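Local coordinates for putative branched chain amino acid ABC transporter, periplasmic amino acid-binding protein (Brucella ovis, PDB 4XFK), which serves as the periplasmic binding component of an amino-acid ABC transport system, probably capturing branched-chain and related amino acids, at residues Tyr31-Leu36 with Thr288-Ser293; Met278-Asp283 with Ala298-Leu303; Tyr37-Ile42 with Ile53-Tyr58. The protein carries 1 engineered substitution. One frame throughout, in Å; residues are numbered along the deposited sequence.

Contact 1: Tyr31-Leu36 with Thr288-Ser293; sequences YRAAVL and TGHYPS. With NA (sodium ion), chain D.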
loop_
_atom_site.group_PDB
_atom_site.type_symbol
_atom_site.label_atom_id
_atom_site.label_comp_id
_atom_site.label_asym_id
_atom_site.label_seq_id
_atom_site.Cartn_x
_atom_site.Cartn_y
_atom_site.Cartn_z
ATOM N N TYR A 31 7.663 -3.840 -5.017
ATOM C CA TYR A 31 6.548 -4.742 -5.355
ATOM C C TYR A 31 7.077 -6.044 -5.945
ATOM O O TYR A 31 6.629 -7.123 -5.563
ATOM C CB TYR A 31 5.496 -4.087 -6.287
ATOM C CG TYR A 31 4.582 -3.182 -5.502
ATOM C CD1 TYR A 31 3.593 -3.712 -4.685
ATOM C CD2 TYR A 31 4.735 -1.797 -5.542
ATOM C CE1 TYR A 31 2.775 -2.891 -3.935
ATOM C CE2 TYR A 31 3.921 -0.958 -4.787
ATOM C CZ TYR A 31 2.944 -1.509 -3.984
ATOM O OH TYR A 31 2.152 -0.682 -3.212
ATOM N N ARG A 32 8.026 -5.949 -6.869
ATOM C CA ARG A 32 8.605 -7.154 -7.443
ATOM C C ARG A 32 9.215 -8.044 -6.368
ATOM O O ARG A 32 8.974 -9.241 -6.350
ATOM C CB ARG A 32 9.657 -6.803 -8.484
ATOM C CG ARG A 32 10.261 -8.027 -9.152
ATOM C CD ARG A 32 11.301 -7.620 -10.165
ATOM N NE ARG A 32 11.952 -8.768 -10.789
ATOM C CZ ARG A 32 13.039 -9.350 -10.289
ATOM N NH1 ARG A 32 13.567 -8.892 -9.160
ATOM N NH2 ARG A 32 13.596 -10.375 -10.905
ATOM N N ALA A 33 9.999 -7.460 -5.468
ATOM C CA ALA A 33 10.628 -8.243 -4.402
ATOM C C ALA A 33 9.576 -8.969 -3.557
ATOM O O ALA A 33 9.723 -10.151 -3.251
ATOM C CB ALA A 33 11.514 -7.356 -3.527
ATOM N N ALA A 34 8.504 -8.260 -3.194
ATOM C CA ALA A 34 7.478 -8.826 -2.315
ATOM C C ALA A 34 6.660 -9.906 -3.028
ATOM O O ALA A 34 6.341 -10.952 -2.450
ATOM C CB ALA A 34 6.567 -7.729 -1.794
ATOM N N VAL A 35 6.326 -9.654 -4.291
ATOM C CA VAL A 35 5.585 -10.620 -5.089
ATOM C C VAL A 35 6.416 -11.886 -5.333
ATOM O O VAL A 35 5.921 -13.007 -5.165
ATOM C CB VAL A 35 5.104 -9.977 -6.408
ATOM C CG1 VAL A 35 4.506 -11.018 -7.354
ATOM C CG2 VAL A 35 4.082 -8.884 -6.108
ATOM N N LEU A 36 7.680 -11.721 -5.703
ATOM C CA LEU A 36 8.534 -12.891 -5.908
ATOM C C LEU A 36 8.743 -13.627 -4.589
ATOM O O LEU A 36 8.804 -14.848 -4.561
ATOM C CB LEU A 36 9.874 -12.493 -6.526
ATOM C CG LEU A 36 9.760 -12.002 -7.969
ATOM C CD1 LEU A 36 11.135 -11.709 -8.552
ATOM C CD2 LEU A 36 9.016 -13.001 -8.831
ATOM N N THR A 288 15.399 -11.523 0.201
ATOM C CA THR A 288 15.477 -10.368 -0.690
ATOM C C THR A 288 16.736 -9.538 -0.515
ATOM O O THR A 288 17.067 -8.736 -1.381
ATOM C CB THR A 288 14.298 -9.409 -0.488
ATOM O OG1 THR A 288 14.485 -8.700 0.744
ATOM C CG2 THR A 288 12.985 -10.170 -0.464
ATOM N N GLY A 289 17.418 -9.697 0.615
ATOM C CA GLY A 289 18.583 -8.885 0.905
ATOM C C GLY A 289 18.311 -7.676 1.792
ATOM O O GLY A 289 19.257 -7.041 2.255
ATOM N N HIS A 290 17.039 -7.342 2.035
ATOM C CA HIS A 290 16.705 -6.207 2.895
ATOM C C HIS A 290 15.510 -6.522 3.784
ATOM O O HIS A 290 14.698 -7.392 3.472
ATOM C CB HIS A 290 16.422 -4.948 2.063
ATOM C CG HIS A 290 15.319 -5.118 1.065
ATOM N ND1 HIS A 290 15.548 -5.509 -0.236
ATOM C CD2 HIS A 290 13.979 -4.966 1.182
ATOM C CE1 HIS A 290 14.398 -5.582 -0.882
ATOM N NE2 HIS A 290 13.430 -5.261 -0.044
ATOM N N TYR A 291 15.411 -5.814 4.902
ATOM C CA TYR A 291 14.245 -5.920 5.764
ATOM C C TYR A 291 13.026 -5.330 5.051
ATOM O O TYR A 291 13.142 -4.385 4.268
ATOM C CB TYR A 291 14.492 -5.183 7.082
ATOM C CG TYR A 291 15.432 -5.890 8.034
ATOM C CD1 TYR A 291 15.119 -7.146 8.545
ATOM C CD2 TYR A 291 16.618 -5.295 8.441
ATOM C CE1 TYR A 291 15.972 -7.792 9.429
ATOM C CE2 TYR A 291 17.471 -5.929 9.329
ATOM C CZ TYR A 291 17.147 -7.176 9.816
ATOM O OH TYR A 291 18.002 -7.799 10.701
ATOM N N PRO A 292 11.842 -5.889 5.310
ATOM C CA PRO A 292 10.636 -5.406 4.628
ATOM C C PRO A 292 10.131 -4.091 5.215
ATOM O O PRO A 292 10.106 -3.899 6.429
ATOM C CB PRO A 292 9.627 -6.531 4.872
ATOM C CG PRO A 292 10.064 -7.118 6.186
ATOM C CD PRO A 292 11.562 -7.021 6.210
ATOM N N SER A 293 9.730 -3.177 4.346
ATOM C CA SER A 293 9.134 -1.927 4.808
ATOM C C SER A 293 8.283 -1.351 3.688
ATOM O O SER A 293 8.216 -1.920 2.597
ATOM C CB SER A 293 10.211 -0.919 5.203
ATOM O OG SER A 293 10.919 -0.477 4.058
HETATM NA NA NA D . 1.389 1.514 -3.569
HETATM O O HOH W 1 1.522 2.408 -1.491
HETATM O O HOH W 2 2.857 2.989 -4.345
#
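The methyl group of Ala33, on helix 26-44, overlaps the rim of the His290 imidazole, with CB lying near the ring plane 4.3 Å from His290 CE1. Beside it sits the methyl of Thr288, whose CG2 is 4.4 Å from Ala33 CB and about as far from the Ala33 carbonyl oxygen. Within the loop the two partners of the alanine are fixed to each other. Thr288 OG1 accepts a nearly straight bond from His290 N (3.2 Å, 169°), which makes an ST turn where helix 274-288 ends. The imidazole, folded back by its chi1 of 58°, places one face beneath the same hydroxyl oxygen, which stands 3.4 Å above the centre of the His290 ring. Thr288 OG1 is also bonded to Tyr284 O, and His290 NE2 to Glu296. Two residues before Ala33, Tyr31 takes no part in this packing; its OH binds a sodium ion at 2.4 Å, in a site completed by the carbonyl oxygens of Gly85 and Gly116 and two waters. Across the contact itself no hydrogen bond forms: the polar ends of Thr288 and His290 find partners in the loop and its flanking helices, and helix 26-44 meets an internally bonded turn through thin van der Waals packing alone.

Contact 2: Met278-Asp283 with Ala298-Leu303; sequences MAFAED and AAVFGL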
loop_
_atom_site.group_PDB
_atom_site.type_symbol
_atom_site.label_atom_id
_atom_site.label_comp_id
_atom_site.label_asym_id
_atom_site.label_seq_id
_atom_site.Cartn_x
_atom_site.Cartn_y
_atom_site.Cartn_z
ATOM N N MET A 278 9.166 -10.359 13.983
ATOM C CA MET A 278 10.610 -10.342 13.807
ATOM C C MET A 278 11.098 -11.503 12.940
ATOM O O MET A 278 12.012 -11.332 12.126
ATOM C CB MET A 278 11.340 -10.313 15.151
ATOM C CG MET A 278 12.824 -10.034 14.997
ATOM S SD MET A 278 13.195 -8.425 14.264
ATOM C CE MET A 278 12.655 -7.349 15.598
ATOM N N ALA A 279 10.487 -12.678 13.093
ATOM C CA ALA A 279 10.887 -13.823 12.283
ATOM C C ALA A 279 10.619 -13.557 10.801
ATOM O O ALA A 279 11.412 -13.934 9.937
ATOM C CB ALA A 279 10.170 -15.091 12.743
ATOM N N PHE A 280 9.500 -12.908 10.510
ATOM C CA PHE A 280 9.205 -12.520 9.140
ATOM C C PHE A 280 10.239 -11.535 8.600
ATOM O O PHE A 280 10.708 -11.691 7.484
ATOM C CB PHE A 280 7.808 -11.924 9.028
ATOM C CG PHE A 280 7.560 -11.241 7.718
ATOM C CD1 PHE A 280 7.641 -11.944 6.519
ATOM C CD2 PHE A 280 7.280 -9.892 7.674
ATOM C CE1 PHE A 280 7.434 -11.305 5.309
ATOM C CE2 PHE A 280 7.069 -9.249 6.473
ATOM C CZ PHE A 280 7.147 -9.956 5.282
ATOM N N ALA A 281 10.593 -10.526 9.393
ATOM C CA ALA A 281 11.582 -9.540 8.964
ATOM C C ALA A 281 12.885 -10.235 8.597
ATOM O O ALA A 281 13.487 -9.952 7.564
ATOM C CB ALA A 281 11.822 -8.499 10.057
ATOM N N GLU A 282 13.319 -11.164 9.442
ATOM C CA GLU A 282 14.570 -11.874 9.191
ATOM C C GLU A 282 14.496 -12.780 7.959
ATOM O O GLU A 282 15.447 -12.848 7.175
ATOM C CB GLU A 282 14.986 -12.674 10.426
ATOM C CG GLU A 282 15.401 -11.805 11.617
ATOM C CD GLU A 282 16.696 -11.051 11.370
ATOM O OE1 GLU A 282 17.546 -11.580 10.633
ATOM O OE2 GLU A 282 16.868 -9.929 11.904
ATOM N N ASP A 283 13.380 -13.479 7.778
ATOM C CA ASP A 283 13.254 -14.360 6.624
ATOM C C ASP A 283 13.195 -13.556 5.329
ATOM O O ASP A 283 13.820 -13.920 4.327
ATOM C CB ASP A 283 12.026 -15.263 6.731
ATOM C CG ASP A 283 11.985 -16.296 5.631
ATOM O OD1 ASP A 283 12.799 -17.240 5.683
ATOM O OD2 ASP A 283 11.154 -16.162 4.707
ATOM N N ALA A 298 2.180 -5.097 2.865
ATOM C CA ALA A 298 0.830 -5.300 2.318
ATOM C C ALA A 298 0.855 -6.291 1.157
ATOM O O ALA A 298 -0.041 -7.131 1.020
ATOM C CB ALA A 298 0.207 -3.992 1.871
ATOM N N ALA A 299 1.887 -6.208 0.322
ATOM C CA ALA A 299 1.981 -7.106 -0.822
ATOM C C ALA A 299 2.173 -8.545 -0.360
ATOM O O ALA A 299 1.494 -9.459 -0.847
ATOM C CB ALA A 299 3.089 -6.676 -1.757
ATOM N N VAL A 300 3.059 -8.757 0.607
ATOM C CA VAL A 300 3.277 -10.100 1.134
ATOM C C VAL A 300 2.032 -10.634 1.851
ATOM O O VAL A 300 1.579 -11.755 1.589
ATOM C CB VAL A 300 4.483 -10.151 2.098
ATOM C CG1 VAL A 300 4.549 -11.512 2.790
ATOM C CG2 VAL A 300 5.781 -9.821 1.361
ATOM N N PHE A 301 1.468 -9.834 2.748
ATOM C CA PHE A 301 0.345 -10.308 3.553
ATOM C C PHE A 301 -0.884 -10.546 2.666
ATOM O O PHE A 301 -1.637 -11.505 2.858
ATOM C CB PHE A 301 0.014 -9.336 4.695
ATOM C CG PHE A 301 1.154 -9.081 5.666
ATOM C CD1 PHE A 301 2.247 -9.930 5.742
ATOM C CD2 PHE A 301 1.128 -7.964 6.493
ATOM C CE1 PHE A 301 3.292 -9.671 6.629
ATOM C CE2 PHE A 301 2.164 -7.709 7.391
ATOM C CZ PHE A 301 3.247 -8.556 7.448
ATOM N N GLY A 302 -1.073 -9.682 1.678
ATOM C CA GLY A 302 -2.153 -9.866 0.735
ATOM C C GLY A 302 -1.999 -11.160 -0.028
ATOM O O GLY A 302 -2.969 -11.897 -0.220
ATOM N N LEU A 303 -0.778 -11.446 -0.463
ATOM C CA LEU A 303 -0.539 -12.688 -1.190
ATOM C C LEU A 303 -0.601 -13.907 -0.275
ATOM O O LEU A 303 -0.897 -15.001 -0.739
ATOM C CB LEU A 303 0.765 -12.631 -1.980
ATOM C CG LEU A 303 0.745 -11.675 -3.174
ATOM C CD1 LEU A 303 2.146 -11.518 -3.770
ATOM C CD2 LEU A 303 -0.227 -12.160 -4.237
#
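The Phe280 ring reaches from helix 274-288 to helix 296-312 and meets two successive residues there, Val300 and Phe301. Its CG is anti to the backbone nitrogen (chi1 168°), which extends the ring off its own helix and across a backbone separation of 10.3 Å between Phe280 CA and Val300 CA. The leading part of the ring does the touching. Phe280 CE1 lies 3.8 Å from Val300 CG1, and Phe280 CZ is scarcely farther from that same methyl. Valine and phenylalanine approach from opposite directions, the methyl coming in obliquely to the aromatic plane.

Phe301 is held differently. With CG anti to the carbonyl carbon, its chi1 of -59° directs the ring, whose end comes nearer helix 274-288 although CB starts off to one side; chi2 sets only the tilt of the ring plane. Phe301 CE1 then stands over one face of Phe280, displaced toward the rim, 3.8 Å from Phe280 CE2. The ring centroids are 5.5 Å apart and the planes meet at 53°, an inclined aromatic pair that is neither a parallel stack nor a T-shaped one. Phe268 forms an edge-to-face pair with Phe280, and Pro292 and Pro337 also touch it, so apolar groups from several residues meet the ring; Val300 in turn packs on Ala34 and Gln38 of helix 26-44. All three contact residues are buried. The result is an aromatic interface between two consecutive helices joined by a short loop, part of the helical layer that packs on helix 26-44 in this two-sheet periplasmic binding protein fold.

Contact 3: Tyr37-Ile42 with Ile53-Tyr58; sequences YQLGKI and IQILEY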
loop_
_atom_site.group_PDB
_atom_site.type_symbol
_atom_site.label_atom_id
_atom_site.label_comp_id
_atom_site.label_asym_id
_atom_site.label_seq_id
_atom_site.Cartn_x
_atom_site.Cartn_y
_atom_site.Cartn_z
ATOM N N TYR A 37 8.845 -12.886 -3.488
ATOM C CA TYR A 37 8.982 -13.536 -2.183
ATOM C C TYR A 37 7.781 -14.437 -1.879
ATOM O O TYR A 37 7.945 -15.622 -1.581
ATOM C CB TYR A 37 9.173 -12.498 -1.068
ATOM C CG TYR A 37 9.160 -13.077 0.332
ATOM C CD1 TYR A 37 10.335 -13.503 0.944
ATOM C CD2 TYR A 37 7.975 -13.166 1.056
ATOM C CE1 TYR A 37 10.321 -14.022 2.230
ATOM C CE2 TYR A 37 7.952 -13.681 2.340
ATOM C CZ TYR A 37 9.126 -14.112 2.923
ATOM O OH TYR A 37 9.092 -14.620 4.205
ATOM N N GLN A 38 6.572 -13.886 -1.943
ATOM C CA GLN A 38 5.421 -14.651 -1.478
ATOM C C GLN A 38 4.908 -15.668 -2.493
ATOM O O GLN A 38 4.540 -16.790 -2.123
ATOM C CB GLN A 38 4.301 -13.746 -0.964
ATOM C CG GLN A 38 3.236 -14.528 -0.209
ATOM C CD GLN A 38 3.798 -15.302 0.980
ATOM O OE1 GLN A 38 4.668 -14.818 1.698
ATOM N NE2 GLN A 38 3.276 -16.500 1.205
ATOM N N LEU A 39 4.880 -15.307 -3.774
ATOM C CA LEU A 39 4.586 -16.320 -4.782
ATOM C C LEU A 39 5.686 -17.382 -4.786
ATOM O O LEU A 39 5.430 -18.550 -5.081
ATOM C CB LEU A 39 4.416 -15.715 -6.171
ATOM C CG LEU A 39 3.226 -14.776 -6.361
ATOM C CD1 LEU A 39 3.106 -14.391 -7.816
ATOM C CD2 LEU A 39 1.932 -15.408 -5.881
ATOM N N GLY A 40 6.906 -16.988 -4.424
ATOM C CA GLY A 40 7.976 -17.952 -4.256
ATOM C C GLY A 40 7.656 -18.959 -3.168
ATOM O O GLY A 40 7.920 -20.151 -3.339
ATOM N N LYS A 41 7.079 -18.507 -2.054
ATOM C CA LYS A 41 6.674 -19.445 -1.000
ATOM C C LYS A 41 5.599 -20.405 -1.503
ATOM O O LYS A 41 5.627 -21.599 -1.208
ATOM C CB LYS A 41 6.155 -18.717 0.245
ATOM C CG LYS A 41 7.148 -17.775 0.906
ATOM C CD LYS A 41 8.376 -18.494 1.440
ATOM C CE LYS A 41 9.288 -17.496 2.182
ATOM N NZ LYS A 41 10.567 -18.105 2.665
ATOM N N ILE A 42 4.624 -19.879 -2.238
ATOM C CA ILE A 42 3.577 -20.736 -2.782
ATOM C C ILE A 42 4.186 -21.758 -3.737
ATOM O O ILE A 42 3.845 -22.941 -3.692
ATOM C CB ILE A 42 2.444 -19.946 -3.463
ATOM C CG1 ILE A 42 1.815 -18.960 -2.471
ATOM C CG2 ILE A 42 1.381 -20.909 -4.007
ATOM C CD1 ILE A 42 0.759 -18.055 -3.087
ATOM N N ILE A 53 3.029 -21.867 -10.240
ATOM C CA ILE A 53 2.409 -20.631 -10.693
ATOM C C ILE A 53 3.428 -19.900 -11.552
ATOM O O ILE A 53 4.582 -19.735 -11.152
ATOM C CB ILE A 53 2.005 -19.745 -9.502
ATOM C CG1 ILE A 53 0.910 -20.428 -8.679
ATOM C CG2 ILE A 53 1.515 -18.395 -9.979
ATOM C CD1 ILE A 53 0.618 -19.751 -7.356
ATOM N N GLN A 54 3.010 -19.496 -12.742
ATOM C CA GLN A 54 3.875 -18.725 -13.621
ATOM C C GLN A 54 3.749 -17.244 -13.319
ATOM O O GLN A 54 2.644 -16.706 -13.212
ATOM C CB GLN A 54 3.518 -18.985 -15.079
ATOM C CG GLN A 54 3.821 -20.405 -15.494
ATOM C CD GLN A 54 3.378 -20.713 -16.907
ATOM O OE1 GLN A 54 3.433 -19.861 -17.796
ATOM N NE2 GLN A 54 2.928 -21.934 -17.121
ATOM N N ILE A 55 4.895 -16.593 -13.166
ATOM C CA ILE A 55 4.944 -15.178 -12.847
ATOM C C ILE A 55 5.382 -14.449 -14.103
ATOM O O ILE A 55 6.517 -14.577 -14.539
ATOM C CB ILE A 55 5.921 -14.904 -11.695
ATOM C CG1 ILE A 55 5.597 -15.806 -10.497
ATOM C CG2 ILE A 55 5.868 -13.441 -11.299
ATOM C CD1 ILE A 55 6.612 -15.720 -9.387
ATOM N N LEU A 56 4.450 -13.722 -14.706
ATOM C CA LEU A 56 4.697 -13.031 -15.959
ATOM C C LEU A 56 4.866 -11.549 -15.677
ATOM O O LEU A 56 3.935 -10.879 -15.241
ATOM C CB LEU A 56 3.517 -13.228 -16.907
ATOM C CG LEU A 56 3.105 -14.664 -17.236
ATOM C CD1 LEU A 56 1.955 -14.652 -18.238
ATOM C CD2 LEU A 56 4.287 -15.477 -17.747
ATOM N N GLU A 57 6.052 -11.018 -15.919
ATOM C CA GLU A 57 6.323 -9.623 -15.592
ATOM C C GLU A 57 6.200 -8.724 -16.810
ATOM O O GLU A 57 6.669 -9.073 -17.896
ATOM C CB GLU A 57 7.720 -9.500 -14.987
ATOM C CG GLU A 57 7.891 -10.277 -13.682
ATOM C CD GLU A 57 9.317 -10.247 -13.167
ATOM O OE1 GLU A 57 9.758 -9.183 -12.690
ATOM O OE2 GLU A 57 10.007 -11.283 -13.242
ATOM N N TYR A 58 5.563 -7.568 -16.620
ATOM C CA TYR A 58 5.392 -6.562 -17.670
ATOM C C TYR A 58 5.854 -5.209 -17.161
ATOM O O TYR A 58 5.207 -4.598 -16.315
ATOM C CB TYR A 58 3.930 -6.489 -18.142
ATOM C CG TYR A 58 3.462 -7.787 -18.741
ATOM C CD1 TYR A 58 3.006 -8.816 -17.930
ATOM C CD2 TYR A 58 3.498 -7.999 -20.113
ATOM C CE1 TYR A 58 2.607 -10.025 -18.466
ATOM C CE2 TYR A 58 3.088 -9.205 -20.659
ATOM C CZ TYR A 58 2.648 -10.210 -19.826
ATOM O OH TYR A 58 2.241 -11.417 -20.343
#
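A beta-alpha-beta crossover supplies this contact: strand 13-18, helix 26-44 and strand 54-59 follow one another, and the last strand returns parallel to the first, at the outer edge of the five-stranded sheet. Between 37-42 and 53-58 the packing rests on two aliphatic pairs, Leu39 with Ile55 and Ile42 with Ile53, so that residues three apart on the helix meet residues two apart on the strand side. The CB atoms of all four point toward the opposite segment, whereas that of Gln54, between the two isoleucines, points away.

In the first pair the leucine lies across the end of Ile55. Leu39 CB is 3.9 Å from Ile55 CD1, and Leu39 CD1 is equally distant from Ile55 CG1, so both the root and one branch of the leucine touch the extended ethyl arm. That arm has CG1 anti to the carbonyl carbon (chi1 -52°) and a nearly straight chi2, which carries its terminal methyl out to the helix. Leu39 and Ile53 also touch Ile14 of the neighbouring strand, extending the apolar layer inward beneath the helix. Just before strand 54-59 the backbone nitrogen of Ile53 is hydrogen-bonded to the side chain of Asn43. The second pair is tighter and narrower, a meeting of two methyls: Ile42 CG2 stands 3.6 Å from Ile53 CD1.

How the contacts relate
Read from the N terminus, helix 26-44 opens contact 1 with 31-36 and then contact 3 with 37-42. Contact 3 closes almost at once at 53-58, a short loop nested inside the long one of contact 1. Much later 278-283 opens contact 2; contact 1 closes at 288-293 and contact 2 at 298-303, so these two cross, whereas contacts 3 and 2 run in series. Polar bonds join them: Arg32 forms a salt bridge with Glu57, Asp283 one with Lys41 and probably a hydrogen bond with Tyr37, and Tyr291 probably hydrogen-bonds Glu282. Together they tie the edge strand of the parallel sheet and its crossover helix to helices 274-288 and 296-312 with the loop between them.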